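Side-chain contacts in DUF1893 domain-containing protein (Thermotoga maritima, PDB 1VK9), which is of unknown function but adopts a cytidine deaminase-like fold, binds zinc ions and can carry an ADP-ribose modification: residues R19-I24 against L33-R38; S39-K44 against V52-R57; A76-K81 against R142-K147; K98-N101 against S106-Y109; P114-K119 against P126-V131. All coordinates share one frame; numbering follows the deposited sequence.

From the N terminus, contact 1 closes the short loop between helix 15-27 and strand 32-35, and contact 2 follows in series, bringing helix 49-57 back onto strand 39-43. The two touch through the pairing of these neighbouring strands. Contact 3 spans much more of the chain, joining helix 73-82 to the C-terminal helix 137-145, and touches contact 2 through Phe55 and Val52. Within the span it closes lie contacts 4 and 5, one after the other: contact 4 folds strand 107-109 back toward helix 94-102, and contact 5 ties the loop after strand 111-113 to helix 126-132. Both touch contact 3, contact 4 from helix 94-102 and contact 5 from helix 126-132.

Contact 1 (R19-I24 against L33-R38); sequences RSALKI and LAYSGR
Ala21 and Tyr35 make a CH-pi contact: Ala21 CB sits over one face of the Tyr35 ring, 4.0 Å from its centroid and 27° off the ring normal. Tyr35 places its CG anti to the backbone N (chi1 -173°), carrying the ring off the strand toward the helix. Toward the rim of the opposite face lie the backbone N atoms of Gly37 and Arg38, so the phenol is sandwiched between the helix and the turn that follows its own strand. The aliphatic contacts flank this CH-pi contact. Ile24 crosses the ring at about a right angle, its CD1 3.9 Å from Tyr35 CE1, while the CD2 branch of Leu33 comes within 4.0 Å of Ala21 CB and touches Ile24 CG2. At the polar end, Ser20 CB lies 3.5 Å from Tyr35 OH; the Ser20 hydroxyl makes a weak hydrogen bond to the carbonyl of Asn16 in its own helix. Helix 19-24 and strand 33-35 run roughly antiparallel, 147° apart. Helix 15-27 adds Leu17 against Tyr35 and Phe25 against Leu33, and Ala21 also touches Leu65 and Ile67 of the adjacent strand 65-68.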
# COMPACT_ATOMS: atom_id res chain seq x y z
N ARG A 19 1.23 3.08 -16.39
CA ARG A 19 1.48 2.18 -17.52
C ARG A 19 2.91 1.62 -17.49
O ARG A 19 3.10 0.42 -17.63
CB ARG A 19 1.24 2.91 -18.84
CG ARG A 19 0.49 2.12 -19.91
CD ARG A 19 0.42 2.87 -21.24
NE ARG A 19 -0.57 2.27 -22.12
N SER A 20 3.89 2.49 -17.29
CA SER A 20 5.29 2.10 -17.24
C SER A 20 5.65 1.24 -16.04
O SER A 20 6.42 0.30 -16.15
CB SER A 20 6.18 3.35 -17.22
OG SER A 20 6.34 3.87 -18.52
N ALA A 21 5.09 1.58 -14.89
CA ALA A 21 5.40 0.86 -13.66
C ALA A 21 4.83 -0.55 -13.73
O ALA A 21 5.43 -1.48 -13.20
CB ALA A 21 4.88 1.60 -12.45
N LEU A 22 3.67 -0.68 -14.38
CA LEU A 22 2.98 -1.96 -14.48
C LEU A 22 3.80 -2.91 -15.35
O LEU A 22 3.98 -4.07 -15.01
CB LEU A 22 1.56 -1.79 -15.05
CG LEU A 22 0.43 -1.15 -14.21
CD1 LEU A 22 -0.78 -0.78 -15.07
CD2 LEU A 22 -0.01 -2.03 -13.06
N LYS A 23 4.32 -2.39 -16.47
CA LYS A 23 5.23 -3.13 -17.35
C LYS A 23 6.44 -3.69 -16.59
O LYS A 23 6.87 -4.81 -16.87
CB LYS A 23 5.70 -2.26 -18.53
CG LYS A 23 4.71 -2.19 -19.70
CD LYS A 23 5.36 -2.68 -21.02
CE LYS A 23 5.11 -1.74 -22.22
NZ LYS A 23 5.15 -0.29 -21.86
N ILE A 24 6.97 -2.93 -15.62
CA ILE A 24 8.09 -3.36 -14.77
C ILE A 24 7.64 -4.40 -13.72
O ILE A 24 8.25 -5.47 -13.60
CB ILE A 24 8.82 -2.14 -14.13
CG1 ILE A 24 9.65 -1.39 -15.18
CG2 ILE A 24 9.72 -2.57 -12.97
CD1 ILE A 24 10.25 -0.05 -14.71
N LEU A 33 6.23 -2.38 -5.52
CA LEU A 33 7.06 -1.47 -6.30
C LEU A 33 6.69 -0.03 -5.95
O LEU A 33 5.49 0.29 -5.84
CB LEU A 33 6.85 -1.72 -7.79
CG LEU A 33 7.40 -0.70 -8.78
CD1 LEU A 33 8.90 -0.76 -8.83
CD2 LEU A 33 6.84 -0.97 -10.13
N ALA A 34 7.71 0.82 -5.74
CA ALA A 34 7.47 2.26 -5.73
C ALA A 34 8.18 2.89 -6.93
O ALA A 34 9.35 2.57 -7.20
CB ALA A 34 7.90 2.88 -4.44
N TYR A 35 7.46 3.74 -7.65
CA TYR A 35 7.90 4.25 -8.95
C TYR A 35 7.71 5.77 -9.11
O TYR A 35 6.65 6.32 -8.79
CB TYR A 35 7.19 3.49 -10.06
CG TYR A 35 7.65 3.79 -11.47
CD1 TYR A 35 8.75 3.13 -12.03
CD2 TYR A 35 6.97 4.72 -12.26
CE1 TYR A 35 9.16 3.39 -13.34
CE2 TYR A 35 7.38 4.99 -13.57
CZ TYR A 35 8.48 4.32 -14.10
OH TYR A 35 8.87 4.58 -15.40
N SER A 36 8.75 6.46 -9.61
CA SER A 36 8.68 7.91 -9.76
C SER A 36 8.97 8.38 -11.18
O SER A 36 8.99 9.57 -11.47
CB SER A 36 9.65 8.58 -8.78
OG SER A 36 10.98 8.31 -9.20
N GLY A 37 9.16 7.45 -12.09
CA GLY A 37 9.65 7.77 -13.40
C GLY A 37 10.78 6.78 -13.59
O GLY A 37 11.02 6.29 -14.69
N ARG A 38 11.47 6.53 -12.48
CA ARG A 38 12.32 5.36 -12.36
C ARG A 38 11.85 4.54 -11.16
O ARG A 38 11.09 5.03 -10.32
CB ARG A 38 13.80 5.76 -12.29
CG ARG A 38 14.35 6.09 -10.93
CD ARG A 38 15.61 6.96 -10.97
NE ARG A 38 15.51 8.01 -9.97
CZ ARG A 38 16.01 7.92 -8.74
NH1 ARG A 38 16.68 6.84 -8.37
NH2 ARG A 38 15.85 8.92 -7.89

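Contact 2 (S39-K44 against V52-R57); sequences SIFESK and VELFKR
Phe41 and Leu54 mark the nearest backbone approach, with their CA atoms 7.0 Å apart where strand 39-43 and helix 52-57 pass in nearly opposite directions. The short axes are 9.7 Å apart at closest and make an angle of 152°. The strand is not regular: Ile40 and Phe41 both face Ala34 of strand 32-35, a classic beta bulge. Phe41 carries the side-chain contact. Its CG is anti to the backbone N (chi1 -178°), which sends the ring across to the helix, where Leu54 CB lies over the centre of one face, 4.1 Å from the centroid and 9° off the normal. The CD1 branch of the same leucine reaches back to the root of the ring, 3.8 Å from Phe41 CG. At the ring edge, near its plane, Arg57 CD lies 3.9 Å from Phe41 CD2, the extended arginine touching through this one carbon. Glu53 comes in at about a right angle, with its CB against Phe41 CZ. Within the strand, Ser39 OG donates to Glu42 OE2 (2.7 Å) on the anti side of the carboxylate and somewhat out of its plane; OE1 of the same group forms a salt bridge with Lys28. Leu54 also touches Met82, linking the contact to helix 73-82. A beta hairpin, strands 32-35 and 39-43, with a following helix laid over one face is how the sheet begins in the alpha/beta cytidine deaminase-like fold; here helix 15-27 packs on the hairpin's other face.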
# COMPACT_ATOMS: atom_id res chain seq x y z
N SER A 39 12.29 3.29 -11.09
CA SER A 39 11.95 2.39 -9.99
C SER A 39 12.76 2.75 -8.72
O SER A 39 13.99 2.80 -8.77
CB SER A 39 12.20 0.95 -10.43
OG SER A 39 12.55 0.12 -9.35
N ILE A 40 12.10 3.02 -7.59
CA ILE A 40 12.85 3.41 -6.38
C ILE A 40 12.89 2.39 -5.23
O ILE A 40 13.76 2.48 -4.34
CB ILE A 40 12.45 4.80 -5.87
CG1 ILE A 40 10.98 4.86 -5.46
CG2 ILE A 40 12.79 5.87 -6.91
CD1 ILE A 40 10.57 6.25 -4.96
N PHE A 41 11.96 1.43 -5.28
CA PHE A 41 11.92 0.30 -4.36
C PHE A 41 11.27 -0.88 -5.09
O PHE A 41 10.22 -0.74 -5.70
CB PHE A 41 11.12 0.63 -3.08
CG PHE A 41 11.10 -0.50 -2.08
CD1 PHE A 41 10.11 -1.49 -2.14
CD2 PHE A 41 12.08 -0.60 -1.10
CE1 PHE A 41 10.11 -2.56 -1.24
CE2 PHE A 41 12.07 -1.67 -0.19
CZ PHE A 41 11.09 -2.65 -0.26
N GLU A 42 11.91 -2.04 -5.00
CA GLU A 42 11.43 -3.27 -5.63
C GLU A 42 11.54 -4.38 -4.59
O GLU A 42 12.59 -4.52 -3.94
CB GLU A 42 12.30 -3.62 -6.86
CG GLU A 42 12.01 -2.80 -8.11
CD GLU A 42 12.84 -3.19 -9.32
OE1 GLU A 42 13.41 -4.30 -9.34
OE2 GLU A 42 12.92 -2.38 -10.28
N SER A 43 10.47 -5.16 -4.42
CA SER A 43 10.57 -6.39 -3.62
C SER A 43 9.71 -7.48 -4.17
O SER A 43 8.72 -7.21 -4.85
CB SER A 43 10.17 -6.16 -2.16
OG SER A 43 10.69 -7.19 -1.32
N LYS A 44 10.11 -8.73 -3.88
CA LYS A 44 9.27 -9.89 -4.20
C LYS A 44 8.97 -10.85 -3.03
O LYS A 44 8.41 -11.90 -3.27
CB LYS A 44 9.79 -10.62 -5.44
CG LYS A 44 11.09 -11.40 -5.26
CD LYS A 44 12.08 -11.14 -6.39
CE LYS A 44 11.69 -11.89 -7.65
NZ LYS A 44 12.90 -12.44 -8.32
N VAL A 52 6.84 -2.95 5.23
CA VAL A 52 7.64 -2.46 6.34
C VAL A 52 9.05 -2.03 5.86
O VAL A 52 9.48 -0.95 6.21
CB VAL A 52 7.70 -3.49 7.49
CG1 VAL A 52 8.63 -3.04 8.61
CG2 VAL A 52 6.30 -3.73 8.06
N GLU A 53 9.74 -2.86 5.07
CA GLU A 53 11.04 -2.48 4.51
C GLU A 53 10.83 -1.11 3.84
O GLU A 53 11.52 -0.14 4.18
CB GLU A 53 11.62 -3.55 3.53
CG GLU A 53 12.27 -4.81 4.15
CD GLU A 53 12.90 -5.81 3.14
OE1 GLU A 53 14.02 -5.52 2.64
OE2 GLU A 53 12.31 -6.91 2.86
N LEU A 54 9.85 -0.99 2.95
CA LEU A 54 9.56 0.27 2.27
C LEU A 54 9.32 1.44 3.24
O LEU A 54 9.89 2.52 3.08
CB LEU A 54 8.36 0.11 1.33
CG LEU A 54 7.81 1.34 0.59
CD1 LEU A 54 8.88 2.02 -0.25
CD2 LEU A 54 6.62 0.95 -0.28
N PHE A 55 8.50 1.22 4.26
CA PHE A 55 8.25 2.21 5.30
C PHE A 55 9.52 2.67 6.01
O PHE A 55 9.69 3.84 6.31
CB PHE A 55 7.29 1.61 6.32
CG PHE A 55 6.69 2.63 7.26
CD1 PHE A 55 5.58 3.36 6.88
CD2 PHE A 55 7.21 2.81 8.54
CE1 PHE A 55 5.01 4.29 7.75
CE2 PHE A 55 6.66 3.73 9.41
CZ PHE A 55 5.55 4.48 9.02
N LYS A 56 10.42 1.73 6.29
CA LYS A 56 11.64 2.02 7.01
C LYS A 56 12.59 2.83 6.13
O LYS A 56 13.48 3.49 6.64
CB LYS A 56 12.31 0.71 7.46
CG LYS A 56 11.62 -0.02 8.62
CD LYS A 56 11.94 0.63 10.00
CE LYS A 56 11.40 -0.17 11.21
NZ LYS A 56 12.08 -1.50 11.41
N ARG A 57 12.39 2.78 4.80
CA ARG A 57 13.34 3.37 3.85
C ARG A 57 13.08 4.82 3.45
O ARG A 57 14.05 5.52 3.18
CB ARG A 57 13.42 2.52 2.58
CG ARG A 57 14.83 2.28 2.04
CD ARG A 57 14.84 1.43 0.75
NE ARG A 57 16.12 0.76 0.49
CZ ARG A 57 17.26 1.41 0.28
NH1 ARG A 57 17.28 2.74 0.29
NH2 ARG A 57 18.40 0.74 0.05

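Contact 3 (A76-K81 against R142-K147); sequences ASFLLK and RIVLSK
The Phe78 ring meets helix 142-145 at its edge, near the ring plane, through Val144 and Leu145. Val144 CG1 lies 3.7 Å from Phe78 CE2, and Val144 CB is close to the ring plane too, so the branch point and one methyl of the valine both abut the rim. Leu145 comes to the same end of the ring, its CD2 4.1 Å from Phe78 CZ; it leaves the helix alongside the contact, and its end swings in toward the phenylalanine. Phe78 sets its CG anti to the carbonyl carbon (chi1 -80°), directing the ring toward helix 137-145. Around the ring helix 49-57 supplies further cover: Phe55 packs edge-to-face with Phe78, and Val51 and Val52 also touch it. Just beyond the leucine the helix ends, where Ser146 OG bonds the carbonyl O of Ile143 (2.9 Å), the donor tilted 24° from the carbonyl plane. Across the contact itself the side chains meet by apolar contacts alone. With a valine and a leucine against the far rim of a buried ring, cohesion would come mainly from burial and apolar fit.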
# COMPACT_ATOMS: atom_id res chain seq x y z
N ALA A 76 -2.52 -0.87 3.77
CA ALA A 76 -3.16 0.42 3.50
C ALA A 76 -2.68 1.48 4.51
O ALA A 76 -2.36 2.60 4.12
CB ALA A 76 -4.66 0.28 3.54
N SER A 77 -2.60 1.11 5.79
CA SER A 77 -2.16 2.03 6.83
C SER A 77 -0.75 2.53 6.57
O SER A 77 -0.48 3.74 6.62
CB SER A 77 -2.25 1.37 8.20
OG SER A 77 -3.60 1.11 8.54
N PHE A 78 0.17 1.60 6.30
CA PHE A 78 1.54 1.99 6.01
C PHE A 78 1.58 2.92 4.78
O PHE A 78 2.14 4.03 4.84
CB PHE A 78 2.41 0.77 5.78
CG PHE A 78 2.85 0.11 7.05
CD1 PHE A 78 3.93 0.59 7.76
CD2 PHE A 78 2.19 -1.00 7.53
CE1 PHE A 78 4.33 -0.01 8.93
CE2 PHE A 78 2.60 -1.61 8.69
CZ PHE A 78 3.66 -1.11 9.40
N LEU A 79 0.94 2.48 3.71
CA LEU A 79 0.94 3.24 2.48
C LEU A 79 0.27 4.63 2.68
O LEU A 79 0.79 5.63 2.18
CB LEU A 79 0.31 2.41 1.35
CG LEU A 79 1.08 1.14 0.93
CD1 LEU A 79 0.30 0.29 -0.09
CD2 LEU A 79 2.49 1.44 0.40
N LEU A 80 -0.83 4.69 3.44
CA LEU A 80 -1.52 5.96 3.69
C LEU A 80 -0.59 6.96 4.36
O LEU A 80 -0.54 8.14 3.98
CB LEU A 80 -2.76 5.79 4.57
CG LEU A 80 -4.06 5.37 3.88
CD1 LEU A 80 -5.20 5.42 4.88
CD2 LEU A 80 -4.39 6.22 2.69
N LYS A 81 0.16 6.48 5.35
CA LYS A 81 1.08 7.36 6.06
C LYS A 81 2.16 7.90 5.13
O LYS A 81 2.62 9.04 5.30
CB LYS A 81 1.68 6.66 7.28
CG LYS A 81 2.72 7.47 8.04
CD LYS A 81 2.10 8.74 8.66
CE LYS A 81 2.27 8.81 10.18
NZ LYS A 81 3.63 9.25 10.41
N ARG A 142 1.96 1.15 14.34
CA ARG A 142 2.62 0.86 15.60
C ARG A 142 2.45 -0.64 15.98
O ARG A 142 3.44 -1.32 16.22
CB ARG A 142 2.18 1.88 16.68
CG ARG A 142 2.27 1.39 18.18
CD ARG A 142 2.23 2.51 19.27
NE ARG A 142 2.74 3.78 18.74
CZ ARG A 142 2.00 4.75 18.20
NH1 ARG A 142 0.67 4.62 18.13
NH2 ARG A 142 2.58 5.85 17.73
N ILE A 143 1.23 -1.17 16.02
CA ILE A 143 1.05 -2.55 16.43
C ILE A 143 1.70 -3.53 15.45
O ILE A 143 2.28 -4.53 15.89
CB ILE A 143 -0.44 -2.93 16.72
CG1 ILE A 143 -0.50 -4.08 17.74
CG2 ILE A 143 -1.16 -3.34 15.46
CD1 ILE A 143 -1.91 -4.43 18.28
N VAL A 144 1.63 -3.26 14.15
CA VAL A 144 2.26 -4.19 13.20
C VAL A 144 3.78 -4.22 13.40
O VAL A 144 4.39 -5.30 13.39
CB VAL A 144 1.92 -3.89 11.74
CG1 VAL A 144 2.80 -4.70 10.79
CG2 VAL A 144 0.46 -4.20 11.48
N LEU A 145 4.38 -3.06 13.62
CA LEU A 145 5.82 -3.00 13.84
C LEU A 145 6.26 -3.79 15.07
O LEU A 145 7.37 -4.33 15.10
CB LEU A 145 6.30 -1.55 13.92
CG LEU A 145 6.25 -0.81 12.59
CD1 LEU A 145 6.63 0.65 12.79
CD2 LEU A 145 7.15 -1.47 11.56
N SER A 146 5.38 -3.87 16.06
CA SER A 146 5.72 -4.59 17.27
C SER A 146 5.58 -6.11 17.07
O SER A 146 5.58 -6.87 18.04
CB SER A 146 4.87 -4.08 18.44
OG SER A 146 3.61 -4.71 18.46
N LYS A 147 5.47 -6.55 15.82
CA LYS A 147 5.57 -7.96 15.48
C LYS A 147 6.86 -8.19 14.69
O LYS A 147 7.41 -9.27 14.70
CB LYS A 147 4.35 -8.49 14.71
CG LYS A 147 2.95 -8.21 15.33
CD LYS A 147 2.87 -8.48 16.83
CE LYS A 147 1.76 -9.47 17.20
NZ LYS A 147 0.99 -9.05 18.43

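Contact 4 (K98-N101 against S106-Y109); sequences KLMN and SFSY
Within the beta-alpha-beta unit formed by strand 86-93, helix 94-102 and strand 107-109, Met100 and Asn101 of the helix meet Phe107 of the returning strand. Met100 is modelled as selenomethionine. Its CE lies 3.4 Å from Phe107 CG, approaching the ring obliquely, while its CB lies on the same side, beside the CD1-CE1 edge, 3.7 Å from Phe107 CD1. The selenium is 5.1 Å from the ring centroid and 30° off the normal, a Met-aromatic contact. Bends at chi2 and chi3 curl the chain back so that its methyl end reaches the base of the ring. Phe107 holds its CG between the backbone N and the carbonyl carbon, the crowded position (chi1 73°), and from there the ring projects toward the helix. At its far rim, near the plane, Asn101 OD1 comes within 3.3 Å of Phe107 CE1, with amide and ring planes 46° apart. Ile92 and Leu97 add to the apolar surroundings of Phe107. Ser108, next in the strand, hydrogen-bonds through OG to ND1 of the zinc ligand His88, so this strand also supplies a second-shell group to that metal site. The chemistry is mixed: the polarisable selenium and its methyl lie beside the ring's pi system, whereas the amide oxygen, as modelled, faces the C-H rim, which would be consistent with a weak attraction.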
# COMPACT_ATOMS: atom_id res chain seq x y z
N LYS A 98 -12.17 0.68 2.09
CA LYS A 98 -13.01 1.56 2.91
C LYS A 98 -12.15 2.64 3.53
O LYS A 98 -12.55 3.81 3.60
CB LYS A 98 -13.66 0.75 4.02
CG LYS A 98 -15.13 0.62 3.94
CD LYS A 98 -15.54 -0.77 3.50
CE LYS A 98 -16.61 -1.34 4.41
NZ LYS A 98 -16.06 -1.48 5.80
N LEU A 99 -10.96 2.22 3.97
CA LEU A 99 -10.02 3.08 4.68
C LEU A 99 -9.47 4.15 3.77
O LEU A 99 -9.45 5.33 4.13
CB LEU A 99 -8.86 2.27 5.28
CG LEU A 99 -7.92 3.00 6.24
CD1 LEU A 99 -8.64 3.51 7.48
CD2 LEU A 99 -6.84 2.02 6.64
N MSE A 100 -9.03 3.74 2.59
CA MSE A 100 -8.45 4.67 1.64
C MSE A 100 -9.46 5.68 1.14
O MSE A 100 -9.07 6.82 0.91
CB MSE A 100 -7.83 3.91 0.49
CG MSE A 100 -6.92 2.86 1.02
SE MSE A 100 -5.26 2.72 0.10
CE MSE A 100 -5.86 1.66 -1.39
N ASN A 101 -10.73 5.28 1.01
CA ASN A 101 -11.75 6.27 0.74
C ASN A 101 -11.94 7.26 1.87
O ASN A 101 -12.10 8.44 1.62
CB ASN A 101 -13.09 5.64 0.34
CG ASN A 101 -13.02 4.96 -1.02
OD1 ASN A 101 -12.40 5.47 -1.97
ND2 ASN A 101 -13.63 3.77 -1.11
N SER A 106 -5.78 8.39 -3.49
CA SER A 106 -6.09 7.97 -4.86
C SER A 106 -5.59 6.56 -5.06
O SER A 106 -4.43 6.25 -4.77
CB SER A 106 -5.44 8.90 -5.86
OG SER A 106 -5.40 8.29 -7.11
N PHE A 107 -6.46 5.68 -5.53
CA PHE A 107 -6.06 4.28 -5.66
C PHE A 107 -6.90 3.58 -6.73
O PHE A 107 -7.95 4.06 -7.09
CB PHE A 107 -6.14 3.57 -4.30
CG PHE A 107 -7.54 3.29 -3.85
CD1 PHE A 107 -8.26 4.27 -3.15
CD2 PHE A 107 -8.16 2.07 -4.14
CE1 PHE A 107 -9.58 4.03 -2.75
CE2 PHE A 107 -9.47 1.83 -3.75
CZ PHE A 107 -10.19 2.81 -3.04
N SER A 108 -6.42 2.45 -7.24
CA SER A 108 -7.16 1.68 -8.22
C SER A 108 -6.88 0.23 -7.91
O SER A 108 -5.91 -0.06 -7.22
CB SER A 108 -6.73 2.04 -9.65
OG SER A 108 -5.34 1.89 -9.81
N TYR A 109 -7.73 -0.68 -8.42
CA TYR A 109 -7.58 -2.10 -8.11
C TYR A 109 -8.06 -3.01 -9.23
O TYR A 109 -8.85 -2.60 -10.07
CB TYR A 109 -8.26 -2.46 -6.78
CG TYR A 109 -9.76 -2.17 -6.69
CD1 TYR A 109 -10.20 -0.91 -6.25
CD2 TYR A 109 -10.72 -3.14 -7.03
CE1 TYR A 109 -11.54 -0.59 -6.16
CE2 TYR A 109 -12.09 -2.83 -6.93
CZ TYR A 109 -12.47 -1.55 -6.49
OH TYR A 109 -13.79 -1.18 -6.35

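Contact 5 (P114-K119 against P126-V131); sequences PFVLGK and PFEKLV
Val116 and Glu128 form the tight part of the contact: the backbone N of Val116 donates to Glu128 OE2 at 3.1 Å, with an N-H...O angle of 177°. The donor comes to the anti side of the carboxylate, 35° out of its plane. Glu128 starts with CG anti to the backbone N (chi1 -179°) and bends at chi2, which turns the carboxylate toward the loop. Val116 CG2 lies beside the same oxygen, 3.4 Å from Glu128 OE2, its side chain crossing the glutamate at about a right angle. This buried acid is held by several hydrogen bonds, for Ser93 OG also bonds OE2, while OE1 is hydrogen-bonded to the backbone N of Lys73 and to an oxygen of an unidentified ligand, probably from the crystallisation liquor. A single carboxylate therefore draws together the loop after strand 111-113, the end of strand 86-93 and the start of helix 73-82. In the cytidine deaminase-like fold, the region where strands end and helices begin commonly borders the active-site cleft, but no catalytic role is established here. The looser side lies around Phe115, which offers chiefly its CB, 3.9 Å from Glu128 OE2, before the ring leads away from the helix toward Met124.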
# COMPACT_ATOMS: atom_id res chain seq x y z
N PRO A 114 -13.50 -9.61 0.26
CA PRO A 114 -13.94 -9.26 1.64
C PRO A 114 -12.83 -8.99 2.67
O PRO A 114 -12.97 -8.03 3.45
CB PRO A 114 -14.76 -10.48 2.06
CG PRO A 114 -15.30 -10.95 0.78
CD PRO A 114 -14.14 -10.84 -0.21
N PHE A 115 -11.79 -9.83 2.67
CA PHE A 115 -10.61 -9.69 3.53
C PHE A 115 -9.44 -10.56 3.02
O PHE A 115 -9.66 -11.61 2.41
CB PHE A 115 -10.94 -10.03 5.01
CG PHE A 115 -11.62 -11.37 5.20
CD1 PHE A 115 -10.88 -12.57 5.15
CD2 PHE A 115 -12.98 -11.43 5.45
CE1 PHE A 115 -11.52 -13.80 5.33
CE2 PHE A 115 -13.63 -12.66 5.63
CZ PHE A 115 -12.90 -13.86 5.56
N VAL A 116 -8.22 -10.12 3.29
CA VAL A 116 -7.01 -10.82 2.89
C VAL A 116 -6.97 -12.18 3.57
O VAL A 116 -7.41 -12.31 4.71
CB VAL A 116 -5.76 -10.04 3.30
CG1 VAL A 116 -4.48 -10.83 2.98
CG2 VAL A 116 -5.74 -8.64 2.65
N LEU A 117 -6.47 -13.19 2.87
CA LEU A 117 -6.52 -14.55 3.38
C LEU A 117 -5.18 -15.09 3.86
O LEU A 117 -4.11 -14.66 3.40
CB LEU A 117 -7.14 -15.50 2.35
CG LEU A 117 -8.42 -15.09 1.61
CD1 LEU A 117 -8.69 -16.06 0.49
CD2 LEU A 117 -9.60 -15.08 2.57
N GLY A 118 -5.24 -16.04 4.79
CA GLY A 118 -4.08 -16.74 5.29
C GLY A 118 -3.34 -17.61 4.27
O GLY A 118 -3.70 -17.67 3.08
N LYS A 119 -2.28 -18.27 4.74
CA LYS A 119 -1.47 -19.11 3.87
C LYS A 119 -2.40 -20.11 3.12
O LYS A 119 -2.28 -20.25 1.89
CB LYS A 119 -0.35 -19.80 4.67
N PRO A 126 -3.70 -13.66 9.65
CA PRO A 126 -3.55 -13.23 11.07
C PRO A 126 -3.27 -11.72 11.26
O PRO A 126 -3.75 -11.17 12.26
CB PRO A 126 -2.38 -14.09 11.59
CG PRO A 126 -1.71 -14.63 10.37
CD PRO A 126 -2.82 -14.80 9.34
N PHE A 127 -2.53 -11.07 10.35
CA PHE A 127 -2.34 -9.62 10.41
C PHE A 127 -3.61 -8.83 10.10
O PHE A 127 -3.88 -7.81 10.72
CB PHE A 127 -1.21 -9.15 9.50
CG PHE A 127 0.15 -9.35 10.09
CD1 PHE A 127 0.60 -8.52 11.11
CD2 PHE A 127 0.97 -10.38 9.64
CE1 PHE A 127 1.87 -8.71 11.67
CE2 PHE A 127 2.24 -10.59 10.19
CZ PHE A 127 2.68 -9.75 11.20
N GLU A 128 -4.40 -9.31 9.14
CA GLU A 128 -5.66 -8.65 8.83
C GLU A 128 -6.64 -8.77 10.02
O GLU A 128 -7.33 -7.79 10.35
CB GLU A 128 -6.23 -9.19 7.50
CG GLU A 128 -7.55 -8.58 7.01
CD GLU A 128 -7.39 -7.43 6.01
OE1 GLU A 128 -6.65 -6.47 6.32
OE2 GLU A 128 -8.03 -7.46 4.91
N LYS A 129 -6.69 -9.95 10.66
CA LYS A 129 -7.57 -10.15 11.81
C LYS A 129 -7.13 -9.25 12.94
O LYS A 129 -7.97 -8.61 13.59
CB LYS A 129 -7.61 -11.61 12.29
CG LYS A 129 -8.63 -11.87 13.44
CD LYS A 129 -8.77 -13.37 13.78
CE LYS A 129 -8.93 -13.62 15.30
NZ LYS A 129 -8.33 -14.93 15.70
N LEU A 130 -5.82 -9.19 13.17
CA LEU A 130 -5.27 -8.31 14.19
C LEU A 130 -5.79 -6.86 14.07
O LEU A 130 -6.28 -6.29 15.04
CB LEU A 130 -3.74 -8.35 14.13
CG LEU A 130 -2.96 -7.49 15.13
CD1 LEU A 130 -3.39 -7.77 16.60
CD2 LEU A 130 -1.45 -7.67 14.92
N VAL A 131 -5.71 -6.29 12.87
CA VAL A 131 -6.00 -4.87 12.70
C VAL A 131 -7.43 -4.60 12.25
O VAL A 131 -7.80 -3.43 12.06
CB VAL A 131 -5.00 -4.20 11.72
CG1 VAL A 131 -3.57 -4.41 12.20
CG2 VAL A 131 -5.18 -4.72 10.29